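PDB 5M9N: tudor domain-containing protein 1 from Homo sapiens, which binds arginine-methylated partners such as Piwi proteins through its Tudor domains and probably helps the piRNA pathway silence transposable elements during spermatogenesis. Local coordinates for residues A66-Y71 against C132-K137; I165-K170 against K206-A211. One frame throughout, in Å; residues are numbered along the deposited sequence.

Interaction 1. Residues A66-Y71 against C132-K137; sequences ASLSKY and CPIIPK
Y71 reaches from the long helix 58-73 to the loop that leaves strand 131-132, making a helix-to-loop contact centred on one tyrosine within the extended Tudor domain. Its hydroxyl, OH, donates a hydrogen bond of 2.7 Å to the backbone O of P133. The acceptor lies at the edge of the ring, near its plane, whereas the donor stands above the carbonyl plane, 53° out of it, so the bond does not follow a lone pair. With CG anti to the backbone N (chi1 158°), the tyrosine ring extends from the helix across to the loop.

C132 and I135 both come up to the ring obliquely, the sulfur at CE2 and the isoleucine at CE1. SG of C132 comes within 3.6 Å of CE2 of Y71, a sulfur-aromatic contact. On the CE1 side, CG1 of I135 packs 3.9 Å from CE1 of Y71, and CG2 of I135 lies 3.7 Å from the tyrosine OH; the two side chains are set at a slant to each other. One turn back on the helix, L68 adds a looser apolar touch, its CD2 being 4.4 Å from CD1 of I134.

The same sulfur of C132 is joined to C72 in a disulfide, which ties the helix covalently to the end of strand 131-132 right beside the tyrosine. C90 of strand 88-92 touches L68, Y71, C132 and I134, and R101 of strand 99-109 meets L68 and I134, so helix 58-73 is seated against the five-stranded Tudor sheet.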
loop_
_atom_site.group_PDB
_atom_site.type_symbol
_atom_site.label_atom_id
_atom_site.label_comp_id
_atom_site.label_asym_id
_atom_site.label_seq_id
_atom_site.Cartn_x
_atom_site.Cartn_y
_atom_site.Cartn_z
ATOM N N ALA A 66 -2.447 14.245 9.617
ATOM C CA ALA A 66 -2.455 15.344 10.588
ATOM C C ALA A 66 -2.692 14.819 12.004
ATOM O O ALA A 66 -2.046 15.275 12.953
ATOM C CB ALA A 66 -3.529 16.365 10.221
ATOM N N SER A 67 -3.628 13.880 12.147
ATOM C CA SER A 67 -3.907 13.318 13.460
ATOM C C SER A 67 -2.725 12.548 14.006
ATOM O O SER A 67 -2.425 12.585 15.213
ATOM C CB SER A 67 -5.082 12.385 13.396
ATOM O OG SER A 67 -6.202 13.064 12.962
ATOM N N LEU A 68 -2.049 11.846 13.114
ATOM C CA LEU A 68 -0.887 11.022 13.512
ATOM C C LEU A 68 0.262 11.915 14.040
ATOM O O LEU A 68 0.936 11.577 14.986
ATOM C CB LEU A 68 -0.421 10.170 12.331
ATOM C CG LEU A 68 -1.110 8.818 12.167
ATOM C CD1 LEU A 68 -0.838 8.227 10.778
ATOM C CD2 LEU A 68 -0.664 7.835 13.258
ATOM N N SER A 69 0.453 13.044 13.367
ATOM C CA SER A 69 1.478 14.024 13.688
ATOM C C SER A 69 1.161 14.647 15.029
ATOM O O SER A 69 2.020 14.758 15.884
ATOM C CB SER A 69 1.464 15.125 12.612
ATOM O OG SER A 69 2.234 16.234 13.062
ATOM N N LYS A 70 -0.089 15.027 15.227
ATOM C CA LYS A 70 -0.506 15.576 16.494
ATOM C C LYS A 70 -0.327 14.609 17.658
ATOM O O LYS A 70 0.135 14.987 18.732
ATOM C CB LYS A 70 -1.967 15.969 16.386
ATOM C CG LYS A 70 -2.481 16.633 17.639
ATOM C CD LYS A 70 -3.885 17.136 17.421
ATOM C CE LYS A 70 -4.443 17.738 18.709
ATOM N NZ LYS A 70 -5.860 18.191 18.505
ATOM N N TYR A 71 -0.673 13.348 17.414
ATOM C CA TYR A 71 -0.666 12.322 18.411
ATOM C C TYR A 71 0.767 11.933 18.762
ATOM O O TYR A 71 1.115 11.901 19.949
ATOM C CB TYR A 71 -1.487 11.105 17.933
ATOM C CG TYR A 71 -1.133 9.801 18.618
ATOM C CD1 TYR A 71 -1.640 9.479 19.882
ATOM C CD2 TYR A 71 -0.274 8.898 18.003
ATOM C CE1 TYR A 71 -1.291 8.278 20.518
ATOM C CE2 TYR A 71 0.096 7.695 18.625
ATOM C CZ TYR A 71 -0.426 7.373 19.857
ATOM O OH TYR A 71 -0.059 6.189 20.418
ATOM N N CYS A 132 6.584 4.553 17.114
ATOM C CA CYS A 132 5.709 5.184 18.149
ATOM C C CYS A 132 4.649 4.040 18.278
ATOM O O CYS A 132 4.237 3.462 17.249
ATOM C CB CYS A 132 5.190 6.667 17.549
ATOM S SG CYS A 132 3.538 7.577 17.614
ATOM N N PRO A 133 4.167 3.683 19.489
ATOM C CA PRO A 133 2.910 2.877 19.461
ATOM C C PRO A 133 1.681 3.654 18.944
ATOM O O PRO A 133 1.727 4.878 18.885
ATOM C CB PRO A 133 2.695 2.480 20.908
ATOM C CG PRO A 133 3.483 3.471 21.699
ATOM C CD PRO A 133 4.625 3.948 20.876
ATOM N N ILE A 134 0.647 2.908 18.531
ATOM C CA ILE A 134 -0.592 3.455 17.978
ATOM C C ILE A 134 -1.702 3.184 18.978
ATOM O O ILE A 134 -1.586 2.299 19.840
ATOM C CB ILE A 134 -0.934 2.855 16.569
ATOM C CG1 ILE A 134 -1.874 3.792 15.765
ATOM C CG2 ILE A 134 -1.480 1.433 16.685
ATOM C CD1 ILE A 134 -1.753 3.648 14.257
ATOM N N ILE A 135 -2.774 3.947 18.855
ATOM C CA ILE A 135 -4.013 3.713 19.622
ATOM C C ILE A 135 -5.178 3.375 18.696
ATOM O O ILE A 135 -5.125 3.720 17.521
ATOM C CB ILE A 135 -4.354 4.903 20.500
ATOM C CG1 ILE A 135 -4.413 6.174 19.664
ATOM C CG2 ILE A 135 -3.315 5.009 21.611
ATOM C CD1 ILE A 135 -5.191 7.251 20.362
ATOM N N PRO A 136 -6.234 2.713 19.216
ATOM C CA PRO A 136 -7.302 2.230 18.335
ATOM C C PRO A 136 -8.070 3.354 17.622
ATOM O O PRO A 136 -8.577 3.114 16.536
ATOM C CB PRO A 136 -8.237 1.454 19.282
ATOM C CG PRO A 136 -7.446 1.244 20.520
ATOM C CD PRO A 136 -6.588 2.456 20.617
ATOM N N LYS A 137 -8.128 4.558 18.187
ATOM C CA LYS A 137 -8.730 5.682 17.447
ATOM C C LYS A 137 -8.064 5.867 16.086
ATOM O O LYS A 137 -8.736 6.149 15.129
ATOM C CB LYS A 137 -8.658 6.988 18.234
ATOM C CG LYS A 137 -9.312 8.215 17.566
ATOM C CD LYS A 137 -10.783 8.402 17.959
ATOM C CE LYS A 137 -11.558 9.356 17.022
ATOM N NZ LYS A 137 -12.945 9.682 17.497
#

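Interaction 2. Residues I165-K170 against K206-A211; sequences ICLMKK and KVLLDA
L167 and L208, the two residues with most surface buried here, meet through their terminal methyls: CD2 of L167 lies 3.7 Å from CD2 of L208. L167 belongs to helix 162-172 and L208 to helix 204-210, which lie beside the mixed sheet, the part corresponding to the staphylococcal-nuclease-like half of an extended Tudor domain. The two short segments run roughly antiparallel, with 143° between their N-to-C directions, and their axes approach no closer than 10.7 Å. At that spacing the backbones stay well apart, and the distance is bridged by the two leucine side chains, which run alongside each other and point opposite ways.

In L167, CG is anti to the backbone N (chi1 176°), which carries CD2 across to the second helix. This methyl does nearly all the touching. Besides L208 it meets CB of A211 at 4.0 Å and, more loosely, CG1 of V207 at 4.3 Å, so a single methyl is met by three residues spread over one helical turn and its end. CD2 of L208 also comes to 4.5 Å from the backbone N of M168.

The end of the extended M168 chain leads away from the second helix and touches P47 in a loop and I44 of strand 36-44. F213 packs on L167, while A214 of strand 214-216 touches L208 and also shares a backbone hydrogen bond with it.

The salt bridge of the second segment, NZ of K206 to OD2 of D210 at 3.0 Å, stays within its own helix. Between 165-170 and 206-211 there are no hydrogen bonds or salt bridges, so the contact rests on van der Waals and hydrophobic association, and no directional bond sets its geometry.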
loop_
_atom_site.group_PDB
_atom_site.type_symbol
_atom_site.label_atom_id
_atom_site.label_comp_id
_atom_site.label_asym_id
_atom_site.label_seq_id
_atom_site.Cartn_x
_atom_site.Cartn_y
_atom_site.Cartn_z
ATOM N N ILE A 165 8.226 -4.254 -15.899
ATOM C CA ILE A 165 7.874 -3.408 -14.763
ATOM C C ILE A 165 7.973 -1.891 -15.073
ATOM O O ILE A 165 7.106 -1.113 -14.681
ATOM C CB ILE A 165 8.748 -3.821 -13.573
ATOM C CG1 ILE A 165 8.363 -5.248 -13.119
ATOM C CG2 ILE A 165 8.619 -2.840 -12.424
ATOM C CD1 ILE A 165 9.522 -5.983 -12.447
ATOM N N CYS A 166 9.042 -1.516 -15.759
ATOM C CA CYS A 166 9.240 -0.167 -16.278
ATOM C C CYS A 166 8.071 0.281 -17.142
ATOM O O CYS A 166 7.521 1.342 -16.956
ATOM C CB CYS A 166 10.513 -0.131 -17.105
ATOM S SG CYS A 166 10.982 1.517 -17.617
ATOM N N LEU A 167 7.709 -0.567 -18.094
ATOM C CA LEU A 167 6.607 -0.319 -18.967
ATOM C C LEU A 167 5.299 -0.163 -18.220
ATOM O O LEU A 167 4.545 0.753 -18.510
ATOM C CB LEU A 167 6.468 -1.449 -19.979
ATOM C CG LEU A 167 5.253 -1.312 -20.910
ATOM C CD1 LEU A 167 5.326 -0.039 -21.767
ATOM C CD2 LEU A 167 5.109 -2.529 -21.782
ATOM N N MET A 168 5.004 -1.069 -17.290
ATOM C CA MET A 168 3.829 -0.925 -16.437
ATOM C C MET A 168 3.811 0.422 -15.702
ATOM O O MET A 168 2.758 1.075 -15.644
ATOM C CB MET A 168 3.719 -2.069 -15.411
ATOM C CG MET A 168 2.475 -1.964 -14.550
ATOM S SD MET A 168 2.260 -3.343 -13.385
ATOM C CE MET A 168 0.898 -2.729 -12.394
ATOM N N LYS A 169 4.949 0.801 -15.118
ATOM C CA LYS A 169 5.103 2.059 -14.404
ATOM C C LYS A 169 4.774 3.254 -15.313
ATOM O O LYS A 169 4.134 4.211 -14.865
ATOM C CB LYS A 169 6.531 2.230 -13.859
ATOM C CG LYS A 169 6.870 1.351 -12.680
ATOM C CD LYS A 169 8.383 1.229 -12.588
ATOM C CE LYS A 169 8.842 0.492 -11.345
ATOM N NZ LYS A 169 8.374 1.193 -10.132
ATOM N N LYS A 170 5.217 3.156 -16.566
ATOM C CA LYS A 170 5.020 4.185 -17.605
ATOM C C LYS A 170 3.542 4.282 -17.987
ATOM O O LYS A 170 3.023 5.367 -18.170
ATOM C CB LYS A 170 5.883 3.801 -18.823
ATOM C CG LYS A 170 5.940 4.755 -20.022
ATOM C CD LYS A 170 6.975 4.237 -21.040
ATOM C CE LYS A 170 7.496 5.295 -22.035
ATOM N NZ LYS A 170 6.620 5.552 -23.211
ATOM N N LYS A 206 -3.428 -5.889 -21.557
ATOM C CA LYS A 206 -3.360 -6.024 -23.057
ATOM C C LYS A 206 -2.046 -5.473 -23.625
ATOM O O LYS A 206 -1.416 -6.114 -24.454
ATOM C CB LYS A 206 -4.585 -5.362 -23.764
ATOM C CG LYS A 206 -4.621 -5.480 -25.314
ATOM C CD LYS A 206 -4.315 -6.893 -25.837
ATOM C CE LYS A 206 -4.837 -7.193 -27.254
ATOM N NZ LYS A 206 -4.737 -6.041 -28.202
ATOM N N VAL A 207 -1.608 -4.324 -23.125
ATOM C CA VAL A 207 -0.364 -3.723 -23.601
ATOM C C VAL A 207 0.846 -4.624 -23.278
ATOM O O VAL A 207 1.732 -4.798 -24.108
ATOM C CB VAL A 207 -0.122 -2.328 -22.996
ATOM C CG1 VAL A 207 1.243 -1.789 -23.427
ATOM C CG2 VAL A 207 -1.216 -1.346 -23.388
ATOM N N LEU A 208 0.881 -5.189 -22.070
ATOM C CA LEU A 208 1.953 -6.115 -21.692
ATOM C C LEU A 208 1.977 -7.418 -22.536
ATOM O O LEU A 208 3.064 -7.925 -22.868
ATOM C CB LEU A 208 1.875 -6.456 -20.192
ATOM C CG LEU A 208 2.165 -5.328 -19.200
ATOM C CD1 LEU A 208 1.883 -5.797 -17.779
ATOM C CD2 LEU A 208 3.615 -4.846 -19.300
ATOM N N LEU A 209 0.799 -7.967 -22.827
ATOM C CA LEU A 209 0.635 -9.057 -23.788
ATOM C C LEU A 209 1.097 -8.649 -25.193
ATOM O O LEU A 209 1.867 -9.373 -25.817
ATOM C CB LEU A 209 -0.825 -9.517 -23.839
ATOM C CG LEU A 209 -1.318 -10.217 -22.562
ATOM C CD1 LEU A 209 -2.809 -10.045 -22.311
ATOM C CD2 LEU A 209 -0.962 -11.689 -22.599
ATOM N N ASP A 210 0.666 -7.476 -25.670
ATOM C CA ASP A 210 1.069 -7.006 -27.005
ATOM C C ASP A 210 2.566 -6.755 -27.120
ATOM O O ASP A 210 3.147 -6.999 -28.171
ATOM C CB ASP A 210 0.288 -5.753 -27.416
ATOM C CG ASP A 210 -1.177 -6.036 -27.686
ATOM O OD1 ASP A 210 -1.603 -7.205 -27.710
ATOM O OD2 ASP A 210 -1.935 -5.074 -27.890
ATOM N N ALA A 211 3.194 -6.308 -26.038
ATOM C CA ALA A 211 4.630 -5.997 -26.039
ATOM C C ALA A 211 5.557 -7.201 -25.847
ATOM O O ALA A 211 6.781 -7.033 -25.831
ATOM C CB ALA A 211 4.940 -4.951 -24.982
#

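The two contacts lie on opposite sides of the centre of the chain, their centres 39 Å apart and their nearest atoms about 24 Å apart. Both segments of interaction 1 precede those of interaction 2. Interaction 1 joins helix 58-73 to the end of edge strand 131-132 of the five-stranded Tudor sheet and the loop after it, whereas interaction 2 pairs helices 162-172 and 204-210 beside the mixed sheet that includes strand 36-44. That mixed sheet combines strands from before and after the five-stranded one, as in an extended Tudor domain. The contacts thus lie in different halves of the domain, and only interaction 1 has a disulfide, C72-C132, at its border.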